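Endo-1,4-beta-xylanase (Pseudoalteromonas haloplanktis, PDB 1H12) probably hydrolyses internal beta-1,4 linkages of xylan, as a cold-adapted family 8 glycoside hydrolase built largely of helices. Local coordinates at residues Trp301-Leu313 / Asn348-Gln360. Numbering follows the deposited sequence. Where two conformers were deposited one is given.
Sequences WHKSAVNKALGFL and NAVALLASTNAGQ
Lys303 and Ala354 bring the two backbones closest, their CA atoms 5.1 Å apart, where the unbroken helix through 301-313 runs over the helix-loop-helix corner of 348-360; in the (alpha/alpha)6 barrel of this family 8 glycoside hydrolase, the contact joins helix 300-318 to the turn linking helices 342-351 and 358-369. At that crossing the CA of Lys303 offers its hydrogen to Ala354 O, a CA-H...O contact to a buried carbonyl oxygen with no hydrogen-bond partner in the model. Val306 lies against the same turn; in one of its two conformers CG2 is 3.6 Å from the CB of Ala354. Further along, Leu310 splits its branches: CD1 meets Leu352 CD2 at 3.6 Å, the two side chains crossing nearly at right angles, while CD2 slides past the CB of Asn348. The amide of Asn348 goes on to touch Leu313 CD1, and its ND2 is hydrogen-bonded to Tyr325 OH. Ile286 of helix 283-296 and Phe364 of helix 358-369 also pack on Leu310.

The polar grip belongs to Asn307, whose CG stands beside its backbone N (chi1 -74°) and carries the amide to the loop. ND2 donates to Thr356 OG1 at 2.9 Å, and OD1 takes a weak bond from Ser355 OG. Thr356 N reaches Asn307 OD1 at 3.2 Å, nearly straight at 170°, in the carbonyl plane and on a lone pair. With an alanine here, Thr356 N would probably lose its acceptor and Thr356 OG1 its donor, leaving the 355-357 loop less firmly tied to the helix. Asn357 N-caps the next helix through OD1, and its own N donates to Ser355 OG at 3.1 Å, forming an ST turn.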
loop_
_atom_site.group_PDB
_atom_site.type_symbol
_atom_site.label_atom_id
_atom_site.label_comp_id
_atom_site.label_asym_id
_atom_site.label_seq_id
_atom_site.Cartn_x
_atom_site.Cartn_y
_atom_site.Cartn_z
ATOM N N TRP A 301 -7.187 -2.769 -19.502
ATOM C CA TRP A 301 -6.830 -3.795 -18.525
ATOM C C TRP A 301 -7.212 -3.374 -17.099
ATOM O O TRP A 301 -7.588 -4.236 -16.297
ATOM C CB TRP A 301 -5.369 -4.191 -18.604
ATOM C CG TRP A 301 -4.363 -3.184 -18.054
ATOM C CD1 TRP A 301 -3.695 -2.213 -18.726
ATOM C CD2 TRP A 301 -3.906 -3.133 -16.696
ATOM N NE1 TRP A 301 -2.865 -1.532 -17.856
ATOM C CE2 TRP A 301 -2.987 -2.054 -16.602
ATOM C CE3 TRP A 301 -4.186 -3.880 -15.574
ATOM C CZ2 TRP A 301 -2.336 -1.735 -15.405
ATOM C CZ3 TRP A 301 -3.555 -3.503 -14.369
ATOM C CH2 TRP A 301 -2.664 -2.473 -14.311
ATOM N N HIS A 302 -7.106 -2.085 -16.756
ATOM C CA HIS A 302 -7.475 -1.666 -15.412
ATOM C C HIS A 302 -8.941 -1.960 -15.156
ATOM O O HIS A 302 -9.336 -2.455 -14.100
ATOM C CB HIS A 302 -7.302 -0.165 -15.173
ATOM C CG HIS A 302 -5.916 0.372 -15.344
ATOM N ND1 HIS A 302 -5.404 0.733 -16.573
ATOM C CD2 HIS A 302 -4.976 0.677 -14.414
ATOM C CE1 HIS A 302 -4.203 1.242 -16.349
ATOM N NE2 HIS A 302 -3.905 1.214 -15.054
ATOM N N LYS A 303 -9.760 -1.609 -16.135
ATOM C CA LYS A 303 -11.214 -1.723 -16.019
ATOM C C LYS A 303 -11.609 -3.167 -15.915
ATOM O O LYS A 303 -12.462 -3.533 -15.095
ATOM C CB LYS A 303 -11.865 -1.029 -17.223
ATOM C CG LYS A 303 -11.586 0.435 -17.323
ATOM C CD LYS A 303 -12.021 0.986 -18.741
ATOM C CE LYS A 303 -11.629 2.254 -19.027
ATOM N NZ LYS A 303 -12.156 2.650 -20.415
ATOM N N SER A 304 -11.065 -4.022 -16.760
ATOM C CA SER A 304 -11.388 -5.434 -16.713
ATOM C C SER A 304 -10.959 -6.045 -15.378
ATOM O O SER A 304 -11.671 -6.832 -14.772
ATOM C CB SER A 304 -10.701 -6.149 -17.908
ATOM O OG SER A 304 -10.931 -7.523 -17.886
ATOM N N ALA A 305 -9.754 -5.722 -14.928
ATOM C CA ALA A 305 -9.238 -6.277 -13.671
ATOM C C ALA A 305 -10.187 -5.971 -12.525
ATOM O O ALA A 305 -10.573 -6.874 -11.775
ATOM C CB ALA A 305 -7.855 -5.696 -13.375
ATOM N N VAL A 306 -10.544 -4.696 -12.399
ATOM C CA VAL A 306 -11.412 -4.334 -11.275
ATOM C C VAL A 306 -12.844 -4.812 -11.461
ATOM O O VAL A 306 -13.443 -5.326 -10.503
ATOM C CB VAL A 306 -11.306 -2.859 -10.869
ATOM C CG1 VAL A 306 -9.801 -2.503 -10.653
ATOM C CG2 VAL A 306 -11.969 -1.934 -11.790
ATOM N N ASN A 307 -13.402 -4.653 -12.633
ATOM C CA ASN A 307 -14.774 -5.060 -12.835
ATOM C C ASN A 307 -14.934 -6.558 -12.552
ATOM O O ASN A 307 -15.913 -6.967 -11.915
ATOM C CB ASN A 307 -15.241 -4.760 -14.271
ATOM C CG ASN A 307 -15.499 -3.310 -14.551
ATOM O OD1 ASN A 307 -15.779 -2.484 -13.663
ATOM N ND2 ASN A 307 -15.481 -2.966 -15.860
ATOM N N LYS A 308 -13.991 -7.382 -12.994
ATOM C CA LYS A 308 -14.113 -8.818 -12.792
ATOM C C LYS A 308 -13.850 -9.182 -11.323
ATOM O O LYS A 308 -14.491 -10.132 -10.803
ATOM C CB LYS A 308 -13.208 -9.598 -13.734
ATOM C CG LYS A 308 -13.622 -9.490 -15.185
ATOM C CD LYS A 308 -12.486 -9.951 -16.137
ATOM C CE LYS A 308 -11.931 -11.319 -16.033
ATOM N NZ LYS A 308 -13.082 -12.263 -16.388
ATOM N N ALA A 309 -12.904 -8.535 -10.662
ATOM C CA ALA A 309 -12.614 -8.861 -9.253
ATOM C C ALA A 309 -13.797 -8.487 -8.375
ATOM O O ALA A 309 -14.224 -9.264 -7.524
ATOM C CB ALA A 309 -11.353 -8.160 -8.817
ATOM N N LEU A 310 -14.288 -7.266 -8.530
ATOM C CA LEU A 310 -15.461 -6.825 -7.772
ATOM C C LEU A 310 -16.673 -7.689 -8.096
ATOM O O LEU A 310 -17.477 -8.015 -7.224
ATOM C CB LEU A 310 -15.756 -5.344 -8.009
ATOM C CG LEU A 310 -14.677 -4.381 -7.521
ATOM C CD1 LEU A 310 -15.134 -2.957 -7.840
ATOM C CD2 LEU A 310 -14.424 -4.482 -6.067
ATOM N N GLY A 311 -16.803 -8.072 -9.360
ATOM C CA GLY A 311 -17.879 -8.975 -9.744
ATOM C C GLY A 311 -17.784 -10.291 -9.016
ATOM O O GLY A 311 -18.823 -10.834 -8.557
ATOM N N PHE A 312 -16.597 -10.858 -8.910
ATOM C CA PHE A 312 -16.447 -12.098 -8.157
ATOM C C PHE A 312 -16.830 -11.897 -6.699
ATOM O O PHE A 312 -17.536 -12.713 -6.110
ATOM C CB PHE A 312 -15.021 -12.667 -8.226
ATOM C CG PHE A 312 -14.887 -13.851 -7.319
ATOM C CD1 PHE A 312 -15.348 -15.091 -7.723
ATOM C CD2 PHE A 312 -14.431 -13.697 -6.020
ATOM C CE1 PHE A 312 -15.334 -16.181 -6.791
ATOM C CE2 PHE A 312 -14.416 -14.748 -5.143
ATOM C CZ PHE A 312 -14.873 -15.990 -5.523
ATOM N N LEU A 313 -16.362 -10.807 -6.076
ATOM C CA LEU A 313 -16.673 -10.610 -4.674
ATOM C C LEU A 313 -18.186 -10.473 -4.446
ATOM O O LEU A 313 -18.727 -10.993 -3.468
ATOM C CB LEU A 313 -15.894 -9.441 -4.114
ATOM C CG LEU A 313 -14.364 -9.675 -4.061
ATOM C CD1 LEU A 313 -13.701 -8.353 -3.601
ATOM C CD2 LEU A 313 -13.986 -10.761 -3.078
ATOM N N ASN A 348 -11.256 -2.000 -1.794
ATOM C CA ASN A 348 -12.198 -2.196 -2.866
ATOM C C ASN A 348 -12.858 -0.882 -3.288
ATOM O O ASN A 348 -13.223 -0.706 -4.449
ATOM C CB ASN A 348 -13.223 -3.256 -2.492
ATOM C CG ASN A 348 -12.601 -4.627 -2.380
ATOM O OD1 ASN A 348 -11.538 -4.869 -3.000
ATOM N ND2 ASN A 348 -13.260 -5.559 -1.657
ATOM N N ALA A 349 -13.032 0.064 -2.339
ATOM C CA ALA A 349 -13.555 1.375 -2.693
ATOM C C ALA A 349 -12.568 2.142 -3.603
ATOM O O ALA A 349 -12.983 2.825 -4.540
ATOM C CB ALA A 349 -13.891 2.154 -1.473
ATOM N N VAL A 350 -11.262 2.050 -3.316
ATOM C CA VAL A 350 -10.290 2.714 -4.149
ATOM C C VAL A 350 -10.270 2.139 -5.545
ATOM O O VAL A 350 -10.075 2.854 -6.541
ATOM C CB VAL A 350 -8.889 2.689 -3.520
ATOM C CG1 VAL A 350 -7.871 3.328 -4.392
ATOM C CG2 VAL A 350 -8.928 3.313 -2.140
ATOM N N ALA A 351 -10.477 0.827 -5.645
ATOM C CA ALA A 351 -10.527 0.161 -6.926
ATOM C C ALA A 351 -11.555 0.749 -7.876
ATOM O O ALA A 351 -11.421 0.645 -9.092
ATOM C CB ALA A 351 -10.839 -1.322 -6.746
ATOM N N LEU A 352 -12.593 1.366 -7.304
ATOM C CA LEU A 352 -13.647 1.997 -8.114
ATOM C C LEU A 352 -13.173 3.069 -9.031
ATOM O O LEU A 352 -13.872 3.401 -10.002
ATOM C CB LEU A 352 -14.768 2.512 -7.216
ATOM C CG LEU A 352 -15.470 1.452 -6.387
ATOM C CD1 LEU A 352 -16.433 2.163 -5.440
ATOM C CD2 LEU A 352 -16.188 0.435 -7.295
ATOM N N LEU A 353 -11.995 3.637 -8.805
ATOM C CA LEU A 353 -11.408 4.603 -9.729
ATOM C C LEU A 353 -11.089 4.000 -11.093
ATOM O O LEU A 353 -10.822 4.738 -12.033
ATOM C CB LEU A 353 -10.202 5.261 -9.082
ATOM C CG LEU A 353 -10.500 6.118 -7.870
ATOM C CD1 LEU A 353 -9.277 6.359 -7.012
ATOM C CD2 LEU A 353 -11.101 7.476 -8.313
ATOM N N ALA A 354 -11.117 2.680 -11.208
ATOM C CA ALA A 354 -10.983 1.979 -12.481
ATOM C C ALA A 354 -12.273 1.269 -12.892
ATOM O O ALA A 354 -12.269 0.638 -13.955
ATOM C CB ALA A 354 -9.845 0.957 -12.448
ATOM N N SER A 355 -13.329 1.352 -12.108
ATOM C CA SER A 355 -14.605 0.626 -12.389
ATOM C C SER A 355 -15.436 1.389 -13.430
ATOM O O SER A 355 -15.422 2.614 -13.488
ATOM C CB SER A 355 -15.453 0.553 -11.092
ATOM O OG SER A 355 -16.780 -0.053 -11.388
ATOM N N THR A 356 -16.194 0.609 -14.202
ATOM C CA THR A 356 -17.155 1.198 -15.160
ATOM C C THR A 356 -18.577 0.845 -14.867
ATOM O O THR A 356 -19.438 1.056 -15.725
ATOM C CB THR A 356 -16.768 0.819 -16.603
ATOM O OG1 THR A 356 -16.806 -0.599 -16.771
ATOM C CG2 THR A 356 -15.439 1.271 -16.995
ATOM N N ASN A 357 -18.851 0.314 -13.678
ATOM C CA ASN A 357 -20.157 -0.174 -13.299
ATOM C C ASN A 357 -20.714 0.647 -12.139
ATOM O O ASN A 357 -20.308 0.502 -11.000
ATOM C CB ASN A 357 -20.063 -1.662 -12.960
ATOM C CG ASN A 357 -21.390 -2.309 -12.676
ATOM O OD1 ASN A 357 -22.296 -1.772 -12.005
ATOM N ND2 ASN A 357 -21.511 -3.550 -13.175
ATOM N N ALA A 358 -21.668 1.525 -12.410
ATOM C CA ALA A 358 -22.220 2.419 -11.392
ATOM C C ALA A 358 -22.921 1.670 -10.306
ATOM O O ALA A 358 -22.857 2.093 -9.135
ATOM C CB ALA A 358 -23.132 3.484 -12.080
ATOM N N GLY A 359 -23.592 0.582 -10.605
ATOM C CA GLY A 359 -24.223 -0.229 -9.599
ATOM C C GLY A 359 -23.217 -0.836 -8.597
ATOM O O GLY A 359 -23.455 -0.789 -7.388
ATOM N N GLN A 360 -22.145 -1.370 -9.098
ATOM C CA GLN A 360 -21.025 -1.884 -8.297
ATOM C C GLN A 360 -20.470 -0.709 -7.473
ATOM O O GLN A 360 -20.147 -0.859 -6.301
ATOM C CB GLN A 360 -19.825 -2.495 -9.150
ATOM C CG GLN A 360 -19.619 -4.000 -9.479
ATOM C CD GLN A 360 -18.444 -4.265 -10.481
ATOM O OE1 GLN A 360 -18.184 -5.375 -10.896
ATOM N NE2 GLN A 360 -17.778 -3.210 -10.921
#